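Local coordinates for CRISPR-associated endonuclease Cas9 (Campylobacter jejuni subsp. jejuni serotype O:2, PDB 5X2H), which is a guide-RNA-directed endonuclease of CRISPR immunity that in its natural form cuts both strands of invading DNA with RuvC-like and HNH domains, at residues 624-632 / 738-746. Residues are numbered along the deposited sequence; the frame is centred on the assembly and turned at random.
Sequences IFVSKPERK and SLYKDSLIL. With nucleotides of chain B.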
loop_
_atom_site.group_PDB
_atom_site.type_symbol
_atom_site.label_atom_id
_atom_site.label_comp_id
_atom_site.label_asym_id
_atom_site.label_seq_id
_atom_site.Cartn_x
_atom_site.Cartn_y
_atom_site.Cartn_z
ATOM N N ILE A 624 27.312 1.397 -23.450
ATOM C CA ILE A 624 26.527 1.440 -22.223
ATOM C C ILE A 624 26.736 0.162 -21.427
ATOM O O ILE A 624 26.732 -0.946 -21.979
ATOM C CB ILE A 624 25.038 1.632 -22.551
ATOM C CG1 ILE A 624 24.813 2.943 -23.301
ATOM C CG2 ILE A 624 24.191 1.580 -21.285
ATOM C CD1 ILE A 624 23.424 3.062 -23.854
ATOM N N PHE A 625 26.917 0.310 -20.119
ATOM C CA PHE A 625 26.799 -0.802 -19.185
ATOM C C PHE A 625 25.558 -0.544 -18.340
ATOM O O PHE A 625 25.525 0.405 -17.548
ATOM C CB PHE A 625 28.043 -0.953 -18.318
ATOM C CG PHE A 625 28.078 -2.241 -17.549
ATOM C CD1 PHE A 625 28.532 -3.408 -18.148
ATOM C CD2 PHE A 625 27.637 -2.293 -16.239
ATOM C CE1 PHE A 625 28.557 -4.599 -17.447
ATOM C CE2 PHE A 625 27.660 -3.481 -15.532
ATOM C CZ PHE A 625 28.120 -4.636 -16.137
ATOM N N VAL A 626 24.536 -1.382 -18.526
ATOM C CA VAL A 626 23.257 -1.173 -17.860
ATOM C C VAL A 626 23.442 -1.250 -16.352
ATOM O O VAL A 626 24.017 -2.213 -15.826
ATOM C CB VAL A 626 22.231 -2.199 -18.360
ATOM C CG1 VAL A 626 20.891 -1.985 -17.679
ATOM C CG2 VAL A 626 22.093 -2.105 -19.873
ATOM N N SER A 627 22.949 -0.236 -15.647
ATOM C CA SER A 627 23.119 -0.121 -14.206
ATOM C C SER A 627 21.901 -0.677 -13.483
ATOM O O SER A 627 20.763 -0.308 -13.795
ATOM C CB SER A 627 23.344 1.337 -13.798
ATOM O OG SER A 627 23.395 1.468 -12.386
ATOM N N LYS A 628 22.146 -1.558 -12.515
ATOM C CA LYS A 628 21.127 -2.088 -11.629
ATOM C C LYS A 628 21.615 -1.978 -10.191
ATOM O O LYS A 628 22.775 -2.297 -9.904
ATOM C CB LYS A 628 20.804 -3.556 -11.949
ATOM C CG LYS A 628 20.379 -3.818 -13.382
ATOM C CD LYS A 628 19.947 -5.269 -13.563
ATOM C CE LYS A 628 19.567 -5.559 -15.007
ATOM N NZ LYS A 628 18.919 -6.890 -15.159
ATOM N N PRO A 629 20.767 -1.529 -9.273
ATOM C CA PRO A 629 21.188 -1.418 -7.876
ATOM C C PRO A 629 21.077 -2.748 -7.151
ATOM O O PRO A 629 20.171 -3.547 -7.395
ATOM C CB PRO A 629 20.202 -0.396 -7.298
ATOM C CG PRO A 629 18.948 -0.644 -8.077
ATOM C CD PRO A 629 19.394 -1.033 -9.478
ATOM N N GLU A 630 22.019 -2.979 -6.241
ATOM C CA GLU A 630 21.935 -4.160 -5.398
ATOM C C GLU A 630 20.817 -3.986 -4.375
ATOM O O GLU A 630 20.624 -2.901 -3.820
ATOM C CB GLU A 630 23.273 -4.427 -4.709
ATOM C CG GLU A 630 23.768 -3.324 -3.798
ATOM C CD GLU A 630 25.117 -3.655 -3.183
ATOM O OE1 GLU A 630 25.699 -4.701 -3.553
ATOM O OE2 GLU A 630 25.594 -2.872 -2.332
ATOM N N ARG A 631 20.061 -5.059 -4.152
ATOM C CA ARG A 631 18.867 -5.022 -3.306
ATOM C C ARG A 631 19.250 -5.497 -1.911
ATOM O O ARG A 631 19.293 -6.700 -1.643
ATOM C CB ARG A 631 17.762 -5.887 -3.900
ATOM C CG ARG A 631 17.417 -5.565 -5.341
ATOM C CD ARG A 631 15.919 -5.681 -5.584
ATOM N NE ARG A 631 15.559 -6.844 -6.385
ATOM C CZ ARG A 631 14.833 -7.867 -5.943
ATOM N NH1 ARG A 631 14.377 -7.877 -4.698
ATOM N NH2 ARG A 631 14.556 -8.876 -6.757
ATOM N N LYS A 632 19.518 -4.553 -1.011
ATOM C CA LYS A 632 20.036 -4.878 0.311
ATOM C C LYS A 632 18.953 -4.936 1.380
ATOM O O LYS A 632 19.277 -5.120 2.559
ATOM C CB LYS A 632 21.122 -3.876 0.717
ATOM C CG LYS A 632 22.394 -3.996 -0.109
ATOM C CD LYS A 632 23.626 -3.529 0.657
ATOM C CE LYS A 632 23.697 -2.018 0.765
ATOM N NZ LYS A 632 24.945 -1.574 1.463
ATOM N N SER A 738 29.755 -9.925 0.663
ATOM C CA SER A 738 28.345 -10.274 0.746
ATOM C C SER A 738 27.672 -9.929 -0.572
ATOM O O SER A 738 27.897 -8.845 -1.122
ATOM C CB SER A 738 27.659 -9.536 1.898
ATOM O OG SER A 738 28.239 -9.887 3.142
ATOM N N LEU A 739 26.855 -10.847 -1.078
ATOM C CA LEU A 739 26.121 -10.637 -2.315
ATOM C C LEU A 739 24.639 -10.469 -2.022
ATOM O O LEU A 739 24.071 -11.185 -1.192
ATOM C CB LEU A 739 26.326 -11.800 -3.288
ATOM C CG LEU A 739 27.758 -12.058 -3.752
ATOM C CD1 LEU A 739 27.785 -13.176 -4.779
ATOM C CD2 LEU A 739 28.376 -10.779 -4.312
ATOM N N TYR A 740 24.026 -9.508 -2.702
ATOM C CA TYR A 740 22.592 -9.289 -2.687
ATOM C C TYR A 740 22.087 -9.418 -4.115
ATOM O O TYR A 740 22.870 -9.429 -5.070
ATOM C CB TYR A 740 22.239 -7.908 -2.113
ATOM C CG TYR A 740 22.922 -7.588 -0.800
ATOM C CD1 TYR A 740 24.229 -7.118 -0.770
ATOM C CD2 TYR A 740 22.256 -7.746 0.409
ATOM C CE1 TYR A 740 24.860 -6.823 0.427
ATOM C CE2 TYR A 740 22.878 -7.453 1.614
ATOM C CZ TYR A 740 24.180 -6.992 1.616
ATOM O OH TYR A 740 24.804 -6.698 2.808
ATOM N N LYS A 741 20.769 -9.519 -4.259
ATOM C CA LYS A 741 20.180 -9.574 -5.590
ATOM C C LYS A 741 20.623 -8.370 -6.411
ATOM O O LYS A 741 20.559 -7.227 -5.945
ATOM C CB LYS A 741 18.656 -9.633 -5.494
ATOM C CG LYS A 741 18.137 -10.977 -4.997
ATOM C CD LYS A 741 16.618 -11.031 -4.977
ATOM C CE LYS A 741 16.128 -12.418 -4.592
ATOM N NZ LYS A 741 16.700 -12.875 -3.292
ATOM N N ASP A 742 21.098 -8.645 -7.628
ATOM C CA ASP A 742 21.611 -7.662 -8.581
ATOM C C ASP A 742 22.942 -7.051 -8.158
ATOM O O ASP A 742 23.308 -5.973 -8.638
ATOM C CB ASP A 742 20.588 -6.556 -8.863
ATOM C CG ASP A 742 19.442 -7.038 -9.725
ATOM O OD1 ASP A 742 19.655 -7.976 -10.525
ATOM O OD2 ASP A 742 18.330 -6.486 -9.603
ATOM N N SER A 743 23.687 -7.715 -7.277
ATOM C CA SER A 743 25.078 -7.344 -7.066
ATOM C C SER A 743 25.880 -7.624 -8.329
ATOM O O SER A 743 25.617 -8.593 -9.047
ATOM C CB SER A 743 25.678 -8.119 -5.892
ATOM O OG SER A 743 25.185 -7.649 -4.653
ATOM N N LEU A 744 26.864 -6.771 -8.601
ATOM C CA LEU A 744 27.730 -6.943 -9.759
ATOM C C LEU A 744 28.958 -7.758 -9.377
ATOM O O LEU A 744 29.685 -7.399 -8.444
ATOM C CB LEU A 744 28.164 -5.593 -10.323
ATOM C CG LEU A 744 29.071 -5.706 -11.547
ATOM C CD1 LEU A 744 28.307 -6.338 -12.699
ATOM C CD2 LEU A 744 29.639 -4.348 -11.942
ATOM N N ILE A 745 29.195 -8.848 -10.106
ATOM C CA ILE A 745 30.322 -9.725 -9.829
ATOM C C ILE A 745 31.067 -10.024 -11.122
ATOM O O ILE A 745 30.521 -9.939 -12.224
ATOM C CB ILE A 745 29.886 -11.040 -9.145
ATOM C CG1 ILE A 745 29.006 -11.866 -10.086
ATOM C CG2 ILE A 745 29.157 -10.743 -7.834
ATOM C CD1 ILE A 745 28.533 -13.183 -9.500
ATOM N N LEU A 746 32.341 -10.374 -10.965
ATOM C CA LEU A 746 33.202 -10.805 -12.058
ATOM C C LEU A 746 33.570 -12.259 -11.810
ATOM O O LEU A 746 34.192 -12.575 -10.789
ATOM C CB LEU A 746 34.459 -9.938 -12.141
ATOM C CG LEU A 746 35.478 -10.301 -13.220
ATOM C CD1 LEU A 746 35.061 -9.721 -14.566
ATOM C CD2 LEU A 746 36.863 -9.823 -12.824
ATOM P P A B 79 18.280 -1.007 -0.467
ATOM O OP1 A B 79 17.990 -2.131 -1.392
ATOM O OP2 A B 79 17.467 0.236 -0.546
ATOM O "O5'" A B 79 18.184 -1.559 1.023
ATOM C "C5'" A B 79 18.409 -0.703 2.133
ATOM C "C4'" A B 79 19.336 -1.327 3.146
ATOM O "O4'" A B 79 20.695 -0.872 2.912
ATOM C "C3'" A B 79 19.063 -0.965 4.598
ATOM O "O3'" A B 79 18.050 -1.774 5.172
ATOM C "C2'" A B 79 20.424 -1.139 5.258
ATOM O "O2'" A B 79 20.678 -2.504 5.548
ATOM C "C1'" A B 79 21.368 -0.701 4.141
ATOM N N9 A B 79 21.768 0.713 4.274
ATOM C C8 A B 79 21.398 1.777 3.487
ATOM N N7 A B 79 21.931 2.918 3.859
ATOM C C5 A B 79 22.700 2.582 4.964
ATOM C C6 A B 79 23.520 3.345 5.816
ATOM N N6 A B 79 23.704 4.660 5.682
ATOM N N1 A B 79 24.151 2.703 6.823
ATOM C C2 A B 79 23.965 1.383 6.956
ATOM N N3 A B 79 23.223 0.557 6.220
ATOM C C4 A B 79 22.610 1.227 5.229
ATOM P P A B 78 22.720 2.649 -4.761
ATOM O OP1 A B 78 21.938 2.370 -5.993
ATOM O OP2 A B 78 22.987 4.052 -4.349
ATOM O "O5'" A B 78 21.989 1.919 -3.552
ATOM C "C5'" A B 78 21.770 0.515 -3.572
ATOM C "C4'" A B 78 21.549 -0.028 -2.184
ATOM O "O4'" A B 78 22.620 0.438 -1.315
ATOM C "C3'" A B 78 20.247 0.410 -1.513
ATOM O "O3'" A B 78 19.830 -0.622 -0.621
ATOM C "C2'" A B 78 20.696 1.609 -0.693
ATOM O "O2'" A B 78 19.847 1.947 0.381
ATOM C "C1'" A B 78 22.062 1.131 -0.217
ATOM N N9 A B 78 22.963 2.209 0.190
ATOM C C8 A B 78 23.070 3.466 -0.346
ATOM N N7 A B 78 23.956 4.216 0.259
ATOM C C5 A B 78 24.456 3.401 1.263
ATOM C C6 A B 78 25.425 3.612 2.258
ATOM N N6 A B 78 26.096 4.756 2.403
ATOM N N1 A B 78 25.693 2.590 3.104
ATOM C C2 A B 78 25.022 1.439 2.955
ATOM N N3 A B 78 24.088 1.122 2.062
ATOM C C4 A B 78 23.847 2.159 1.239
ATOM P P C B 77 29.078 4.334 -6.587
ATOM O OP1 C B 77 30.006 3.846 -7.638
ATOM O OP2 C B 77 28.089 5.386 -6.935
ATOM O "O5'" C B 77 28.252 3.099 -6.022
ATOM C "C5'" C B 77 26.968 3.279 -5.449
ATOM C "C4'" C B 77 26.520 2.015 -4.767
ATOM O "O4'" C B 77 27.482 1.648 -3.756
ATOM C "C3'" C B 77 25.193 2.069 -4.028
ATOM O "O3'" C B 77 24.107 1.855 -4.915
ATOM C "C2'" C B 77 25.332 0.963 -2.983
ATOM O "O2'" C B 77 24.960 -0.290 -3.534
ATOM C "C1'" C B 77 26.843 0.941 -2.722
ATOM N N1 C B 77 27.249 1.518 -1.421
ATOM C C2 C B 77 27.173 0.702 -0.291
ATOM O O2 C B 77 26.737 -0.454 -0.413
ATOM N N3 C B 77 27.564 1.194 0.905
ATOM C C4 C B 77 28.032 2.438 0.988
ATOM N N4 C B 77 28.402 2.878 2.192
ATOM C C5 C B 77 28.130 3.291 -0.152
ATOM C C6 C B 77 27.740 2.789 -1.330
HETATM O O HOH W 1 24.722 -3.809 -8.830
HETATM O O HOH W 2 27.514 -4.757 -6.354
HETATM O O HOH W 3 18.861 -9.372 -2.112
#
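The carbonyl oxygen of Lys741 receives two donors from 624-632: the backbone N of Arg631, whose N-H reaches O of Lys741 over 2.9 Å at 159°, and the weaker CA-H of Glu630. That carbonyl is presented by the type II turn Tyr740-Ser743, which links strands 733-740 and 744-748 and is braced from within by Tyr740 N bonding to Ser743 OG. Water adds to the backbone contact, one molecule donating to both O of Lys628 and O of Asp742, another linking O of Arg631 to N of Lys741.

Lys632 lies across the face of the Tyr740 ring, its CG 3.5 Å from the ring centroid and almost on the normal, while CD passes over the CE1-CZ side. A bend at chi3 (-75°) turns the ammonium off the ring into the RNA, where NZ donates to O2 of C77 of chain B at 2.8 Å; the backbone N of Lys632 holds OP1 of A79 of chain B. Glu630 splits its carboxylate: OE2 accepts the ribose O2' of C77 of chain B at 2.9 Å, and OE1 faces the turn, 3.2 Å from Ser743 OG, with a weak water link to N of Leu744. On another flank, the guanidinium of Arg631 lays one face against the aliphatic chain of Lys741, Lys741 CD lying 3.5 Å from Arg631 NH2, and each cationic end makes a salt bridge to a phosphate of the bound DNA. Leu744 CD1 meets the Phe625 ring edge, 3.8 Å from Phe625 CZ.

Here a RuvC-family segment and the turn in the PAM-interacting C-terminal part form one composite nucleic-acid surface. Recognition of a 2'-hydroxyl by Glu630 is a contact that RNA can make and DNA cannot, while Lys632 and, weakly, Lys813 probably offset the carboxylate's repulsion from the phosphate backbone.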